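Local coordinates for variable region-containing chitin-binding protein 3 (Branchiostoma floridae, PDB 1XT5) that is an amphioxus immune-type receptor, here its immunoglobulin V-type domain, whose full-length form probably binds and may hydrolyse chitin, at residues G1-T9 with V111-L122. Residues are numbered along the deposited sequence; the frame is centred on the assembly and turned at random.
With SO4 (sulfate ion), chain B.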
ATOM      1  N   GLY A   1     -12.695  22.634  -1.849  1.00 29.22           N
ATOM      2  CA  GLY A   1     -12.060  23.129  -0.634  1.00 24.16           C
ATOM      3  C   GLY A   1     -11.382  22.064   0.183  1.00 22.03           C
ATOM      4  O   GLY A   1     -10.172  21.890   0.134  1.00 26.61           O
ATOM      5  N   GLN A   2     -12.190  21.336   0.958  1.00 17.18           N
ATOM      6  CA  GLN A   2     -11.639  20.308   1.828  1.00 13.31           C
ATOM      7  C   GLN A   2     -10.941  19.228   1.041  1.00 11.09           C
ATOM      8  O   GLN A   2     -11.519  18.614   0.117  1.00 12.78           O
ATOM      9  CB  GLN A   2     -12.781  19.672   2.642  1.00 12.07           C
ATOM     10  CG  GLN A   2     -12.287  18.596   3.592  1.00 11.55           C
ATOM     11  CD  GLN A   2     -11.257  19.080   4.592  1.00 12.42           C
ATOM     12  OE1 GLN A   2     -11.544  19.956   5.403  1.00 14.54           O
ATOM     13  NE2 GLN A   2     -10.080  18.471   4.597  1.00 11.27           N
ATOM     14  N   SER A   3      -9.671  18.935   1.337  1.00 10.57           N
ATOM     15  CA  SER A   3      -8.983  17.802   0.744  1.00 10.54           C
ATOM     16  C   SER A   3      -9.631  16.511   1.264  1.00  8.97           C
ATOM     17  O   SER A   3      -9.853  16.424   2.475  1.00 10.07           O
ATOM     18  CB  SER A   3      -7.547  17.781   1.243  1.00 11.64           C
ATOM     19  OG  SER A   3      -6.791  18.965   0.978  1.00 13.16           O
ATOM     20  N   ILE A   4      -9.942  15.570   0.360  1.00  8.29           N
ATOM     21  CA  ILE A   4     -10.549  14.304   0.805  1.00  7.36           C
ATOM     22  C   ILE A   4      -9.906  13.137   0.083  1.00  6.30           C
ATOM     23  O   ILE A   4      -9.930  13.027  -1.130  1.00  7.38           O
ATOM     24  CB  ILE A   4     -12.084  14.282   0.612  1.00  8.32           C
ATOM     25  CG1 ILE A   4     -12.742  15.483   1.318  1.00  9.19           C
ATOM     26  CG2 ILE A   4     -12.634  12.953   1.075  1.00  8.96           C
ATOM     27  CD1 ILE A   4     -14.227  15.583   1.128  1.00 12.67           C
ATOM     28  N   MET A   5      -9.340  12.232   0.860  1.00  5.49           N
ATOM     29  CA  MET A   5      -8.753  10.994   0.360  1.00  5.11           C
ATOM     30  C   MET A   5      -9.742   9.883   0.213  1.00  4.78           C
ATOM     31  O   MET A   5     -10.520   9.623   1.128  1.00  5.86           O
ATOM     32  CB  MET A   5      -7.664  10.560   1.343  1.00  5.44           C
ATOM     33  CG  MET A   5      -6.840   9.369   0.826  1.00  5.38           C
ATOM     34  SD  MET A   5      -5.771   9.762  -0.538  1.00  7.33           S
ATOM     35  CE  MET A   5      -4.507  10.718   0.325  1.00  9.76           C
ATOM     36  N   THR A   6      -9.696   9.133  -0.890  1.00  4.93           N
ATOM     37  CA  THR A   6     -10.507   7.927  -1.008  1.00  5.18           C
ATOM     38  C   THR A   6      -9.662   6.828  -1.637  1.00  4.66           C
ATOM     39  O   THR A   6      -9.198   6.995  -2.790  1.00  6.10           O
ATOM     40  CB  THR A   6     -11.767   8.148  -1.842  1.00  5.46           C
ATOM     41  OG1 THR A   6     -12.597   9.133  -1.229  1.00  6.56           O
ATOM     42  CG2 THR A   6     -12.592   6.849  -1.943  1.00  6.38           C
ATOM     43  N   VAL A   7      -9.485   5.745  -0.927  1.00  4.54           N
ATOM     44  CA  VAL A   7      -8.814   4.542  -1.433  1.00  4.60           C
ATOM     45  C   VAL A   7      -9.868   3.601  -1.958  1.00  4.23           C
ATOM     46  O   VAL A   7     -10.958   3.490  -1.430  1.00  5.10           O
ATOM     47  CB  VAL A   7      -7.978   3.910  -0.287  1.00  4.52           C
ATOM     48  CG1 VAL A   7      -7.542   2.474  -0.607  1.00  5.04           C
ATOM     49  CG2 VAL A   7      -6.767   4.759   0.035  1.00  6.06           C
ATOM     50  N   ARG A   8      -9.530   2.903  -3.055  1.00  4.62           N
ATOM     51  CA  ARG A   8     -10.349   1.829  -3.596  1.00  4.94           C
ATOM     52  C   ARG A   8      -9.500   0.613  -3.861  1.00  4.59           C
ATOM     53  O   ARG A   8      -8.301   0.689  -4.129  1.00  5.83           O
ATOM     54  CB  ARG A   8     -11.098   2.304  -4.844  1.00  6.68           C
ATOM     55  CG  ARG A   8     -12.154   3.354  -4.553  1.00  9.65           C
ATOM     56  CD  ARG A   8     -12.922   3.757  -5.831  0.50 10.23           C
ATOM     57  NE  ARG A   8     -14.008   4.670  -5.471  0.50 13.69           N
ATOM     58  CZ  ARG A   8     -14.271   5.901  -5.237  0.50 17.10           C
ATOM     59  NH1 ARG A   8     -13.503   7.003  -5.330  0.50 22.41           N
ATOM     60  NH2 ARG A   8     -15.553   6.165  -4.867  0.50 18.74           N
ATOM     61  N   THR A   9     -10.152  -0.553  -3.842  1.00  5.61           N
ATOM     62  CA  THR A   9      -9.530  -1.833  -4.066  1.00  5.46           C
ATOM     63  C   THR A   9     -10.436  -2.685  -4.957  1.00  5.37           C
ATOM     64  O   THR A   9     -11.568  -2.948  -4.605  1.00  6.74           O
ATOM     65  CB  THR A   9      -9.368  -2.617  -2.783  1.00  5.67           C
ATOM     66  OG1 THR A   9     -10.586  -2.606  -2.011  1.00  6.49           O
ATOM     67  CG2 THR A   9      -8.293  -2.040  -1.862  1.00  5.90           C
ATOM     68  N   VAL A 111      -3.335   5.440   2.198  1.00  4.40           N
ATOM     69  CA  VAL A 111      -2.818   6.590   1.484  1.00  3.96           C
ATOM     70  C   VAL A 111      -3.214   7.826   2.307  1.00  4.10           C
ATOM     71  O   VAL A 111      -4.380   7.966   2.716  1.00  4.78           O
ATOM     72  CB  VAL A 111      -3.318   6.670   0.042  1.00  4.66           C
ATOM     73  CG1 VAL A 111      -2.612   7.807  -0.710  1.00  6.02           C
ATOM     74  CG2 VAL A 111      -3.127   5.365  -0.702  1.00  5.75           C
ATOM     75  N   ALA A 112      -2.252   8.704   2.573  1.00  4.67           N
ATOM     76  CA  ALA A 112      -2.499   9.811   3.478  1.00  5.51           C
ATOM     77  C   ALA A 112      -1.750  11.052   3.007  1.00  5.66           C
ATOM     78  O   ALA A 112      -0.653  10.956   2.453  1.00  6.58           O
ATOM     79  CB  ALA A 112      -2.008   9.486   4.894  1.00  7.72           C
ATOM     80  N   GLN A 113      -2.326  12.202   3.297  1.00  6.21           N
ATOM     81  CA  GLN A 113      -1.565  13.424   3.232  1.00  6.65           C
ATOM     82  C   GLN A 113      -0.297  13.313   4.083  1.00  6.04           C
ATOM     83  O   GLN A 113      -0.318  12.636   5.111  1.00  7.50           O
ATOM     84  CB  GLN A 113      -2.358  14.591   3.754  1.00  7.65           C
ATOM     85  CG  GLN A 113      -3.601  14.874   2.962  1.00  8.91           C
ATOM     86  CD  GLN A 113      -4.379  16.017   3.596  1.00 10.16           C
ATOM     87  OE1 GLN A 113      -4.760  15.945   4.760  1.00 11.12           O
ATOM     88  NE2 GLN A 113      -4.583  17.077   2.842  1.00 12.19           N
ATOM     89  N   TRP A 114       0.760  13.991   3.710  1.00  6.54           N
ATOM     90  CA  TRP A 114       1.986  13.971   4.510  1.00  7.71           C
ATOM     91  C   TRP A 114       1.743  14.472   5.937  1.00  7.77           C
ATOM     92  O   TRP A 114       2.382  13.984   6.865  1.00  8.96           O
ATOM     93  CB  TRP A 114       3.070  14.844   3.914  1.00 10.03           C
ATOM     94  CG  TRP A 114       3.700  14.315   2.676  1.00  9.82           C
ATOM     95  CD1 TRP A 114       3.422  13.198   1.977  1.00 10.89           C
ATOM     96  CD2 TRP A 114       4.784  14.929   1.955  1.00  8.89           C
ATOM     97  NE1 TRP A 114       4.225  13.043   0.907  1.00 10.10           N
ATOM     98  CE2 TRP A 114       5.093  14.125   0.854  1.00  9.31           C
ATOM     99  CE3 TRP A 114       5.527  16.094   2.161  1.00  9.38           C
ATOM    100  CZ2 TRP A 114       6.096  14.421  -0.073  1.00  9.83           C
ATOM    101  CZ3 TRP A 114       6.516  16.400   1.264  1.00  9.55           C
ATOM    102  CH2 TRP A 114       6.794  15.593   0.183  1.00 10.03           C
ATOM    103  N   SER A 115       0.936  15.499   6.053  1.00  8.64           N
ATOM    104  CA  SER A 115       0.469  15.985   7.353  1.00  9.20           C
ATOM    105  C   SER A 115      -1.050  15.827   7.349  1.00  8.95           C
ATOM    106  O   SER A 115      -1.769  16.473   6.561  1.00 11.12           O
ATOM    107  CB  SER A 115       0.903  17.404   7.572  1.00 10.31           C
ATOM    108  OG  SER A 115       0.378  17.878   8.822  1.00 13.18           O
ATOM    109  N   ILE A 116      -1.522  14.937   8.202  1.00  9.95           N
ATOM    110  CA  ILE A 116      -2.959  14.593   8.215  1.00 10.67           C
ATOM    111  C   ILE A 116      -3.690  15.641   9.020  1.00 12.55           C
ATOM    112  O   ILE A 116      -3.871  15.515  10.221  1.00 15.64           O
ATOM    113  CB  ILE A 116      -3.189  13.174   8.737  1.00 10.15           C
ATOM    114  CG1 ILE A 116      -2.378  12.152   7.981  1.00 10.20           C
ATOM    115  CG2 ILE A 116      -4.674  12.821   8.749  1.00 12.18           C
ATOM    116  CD1 ILE A 116      -2.297  10.790   8.611  1.00 11.89           C
ATOM    117  N   ARG A 117      -4.065  16.735   8.349  1.00 14.30           N
ATOM    118  CA  ARG A 117      -4.627  17.883   9.051  1.00 15.67           C
ATOM    119  C   ARG A 117      -5.956  17.624   9.669  1.00 14.41           C
ATOM    120  O   ARG A 117      -6.359  18.210  10.694  1.00 17.73           O
ATOM    121  CB  ARG A 117      -4.737  19.116   8.106  1.00 19.56           C
ATOM    122  CG  ARG A 117      -3.369  19.740   7.850  0.65 22.44           C
ATOM    123  CD  ARG A 117      -3.418  21.017   7.058  0.65 22.07           C
ATOM    124  NE  ARG A 117      -3.742  20.766   5.654  0.65 23.62           N
ATOM    125  CZ  ARG A 117      -2.855  20.534   4.689  0.65 24.38           C
ATOM    126  NH1 ARG A 117      -1.544  20.491   4.923  0.65 28.44           N
ATOM    127  NH2 ARG A 117      -3.292  20.324   3.441  0.65 25.61           N
ATOM    128  N   THR A 118      -6.714  16.766   9.010  1.00 11.89           N
ATOM    129  CA  THR A 118      -8.049  16.402   9.377  1.00 11.78           C
ATOM    130  C   THR A 118      -8.265  14.919   9.081  1.00 10.41           C
ATOM    131  O   THR A 118      -7.495  14.301   8.362  1.00  9.54           O
ATOM    132  CB  THR A 118      -9.155  17.146   8.590  1.00 12.01           C
ATOM    133  OG1 THR A 118      -9.215  16.568   7.251  1.00 10.99           O
ATOM    134  CG2 THR A 118      -8.954  18.668   8.542  1.00 14.04           C
ATOM    135  N   GLU A 119      -9.368  14.375   9.577  1.00 10.84           N
ATOM    136  CA  GLU A 119      -9.684  12.971   9.300  1.00  9.18           C
ATOM    137  C   GLU A 119      -9.959  12.709   7.831  1.00  7.15           C
ATOM    138  O   GLU A 119      -9.945  11.551   7.382  1.00  7.32           O
ATOM    139  CB  GLU A 119     -10.681  12.408  10.314  0.65  9.40           C
ATOM    140  CG  GLU A 119     -11.983  13.162   9.987  0.65  8.49           C
ATOM    141  CD  GLU A 119     -12.865  13.175  11.210  0.65  8.65           C
ATOM    142  OE1 GLU A 119     -12.515  13.817  12.238  0.65 12.40           O
ATOM    143  OE2 GLU A 119     -13.944  12.539  11.239  0.65  7.56           O
ATOM    144  N   PHE A 120     -10.228  13.756   7.066  1.00  6.97           N
ATOM    145  CA  PHE A 120     -10.433  13.632   5.643  1.00  6.41           C
ATOM    146  C   PHE A 120      -9.167  13.252   4.886  1.00  5.93           C
ATOM    147  O   PHE A 120      -9.258  12.766   3.750  1.00  6.40           O
ATOM    148  CB  PHE A 120     -10.979  14.915   5.030  1.00  8.08           C
ATOM    149  CG  PHE A 120     -12.327  15.375   5.575  1.00  8.51           C
ATOM    150  CD1 PHE A 120     -12.395  16.414   6.500  1.00 11.02           C
ATOM    151  CD2 PHE A 120     -13.493  14.774   5.155  1.00  8.67           C
ATOM    152  CE1 PHE A 120     -13.613  16.876   6.947  1.00 11.27           C
ATOM    153  CE2 PHE A 120     -14.694  15.266   5.594  1.00  9.31           C
ATOM    154  CZ  PHE A 120     -14.787  16.293   6.495  1.00 10.50           C
ATOM    155  N   GLY A 121      -7.988  13.436   5.484  1.00  6.22           N
ATOM    156  CA  GLY A 121      -6.735  13.305   4.769  1.00  6.85           C
ATOM    157  C   GLY A 121      -6.120  11.951   4.711  1.00  6.67           C
ATOM    158  O   GLY A 121      -5.017  11.822   4.174  1.00  9.35           O
ATOM    159  N   LEU A 122      -6.759  10.890   5.240  1.00  6.18           N
ATOM    160  CA  LEU A 122      -6.274   9.535   5.199  1.00  6.65           C
ATOM    161  C   LEU A 122      -7.403   8.604   4.777  1.00  5.41           C
ATOM    162  O   LEU A 122      -8.544   8.836   5.175  1.00  6.68           O
ATOM    163  CB  LEU A 122      -5.731   9.052   6.595  1.00  7.63           C
ATOM    164  CG  LEU A 122      -5.141   7.648   6.694  1.00  7.42           C
ATOM    165  CD1 LEU A 122      -4.090   7.629   7.762  1.00 10.16           C
ATOM    166  CD2 LEU A 122      -6.171   6.555   7.034  1.00  7.72           C
TER
HETATM  167  S   SO4 B 201      -6.988  20.464   4.142  0.80 12.36           S
HETATM  168  O1  SO4 B 201      -6.281  21.742   4.603  0.80 16.18           O
HETATM  169  O2  SO4 B 201      -5.987  19.597   3.503  0.80 13.16           O
HETATM  170  O3  SO4 B 201      -8.063  20.725   3.283  0.80 12.97           O
HETATM  171  O4  SO4 B 201      -7.483  19.810   5.348  0.80 12.80           O
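Met5 and Val111 meet at the apolar centre, their side chains crossing at about a right angle. Met5 CE lies 3.6 Å from Val111 CG1, reached because chi1 (-172°) sends the chain away from the backbone N and it then bends at chi2 and chi3. Val7 CG2 touches the other branch, Val111 CG2, while Tyr28 and Leu30 of strand 22-31 and Pro37 of a loop also touch this cluster. One backbone bond joins the segments: Met5 N donates to Phe120 O at 2.9 Å, nearly straight at 179°. Farther out, the Phe120 ring lies beside Ile4 and takes Gln2 CG over one face, a CH-pi contact 3.9 Å from the ring centroid. The Gln2 amide is inclined only 22° to that ring, and its NE2 donates to Ser3 O at 3.0 Å, on a lone pair in the carbonyl plane and with the oxygen in the amide plane, which fixes the amide's rotation. At the polar edge a sulfate, probably from the crystallisation liquor, bridges the segments. Its O2 accepts from Ser3 OG (2.7 Å), Gln113 NE2 and Arg117 NH2 (2.8 Å); Arg117 NE donates to O1, Ser3 N to O3 and Gln2 NE2 to O4. The guanidinium thus meets the anion edge-on, and Gln113 NE2 is shared with Asp33. An ST turn, Thr118 OG1 accepting from Phe120 N, shapes the loop before Phe120. In this V-set domain the contact links two sheets, joining marginal strand 4-8 to strand 105-112 and the loop from there to 122-132, the CDR3-equivalent loop of the immunoglobulin V fold.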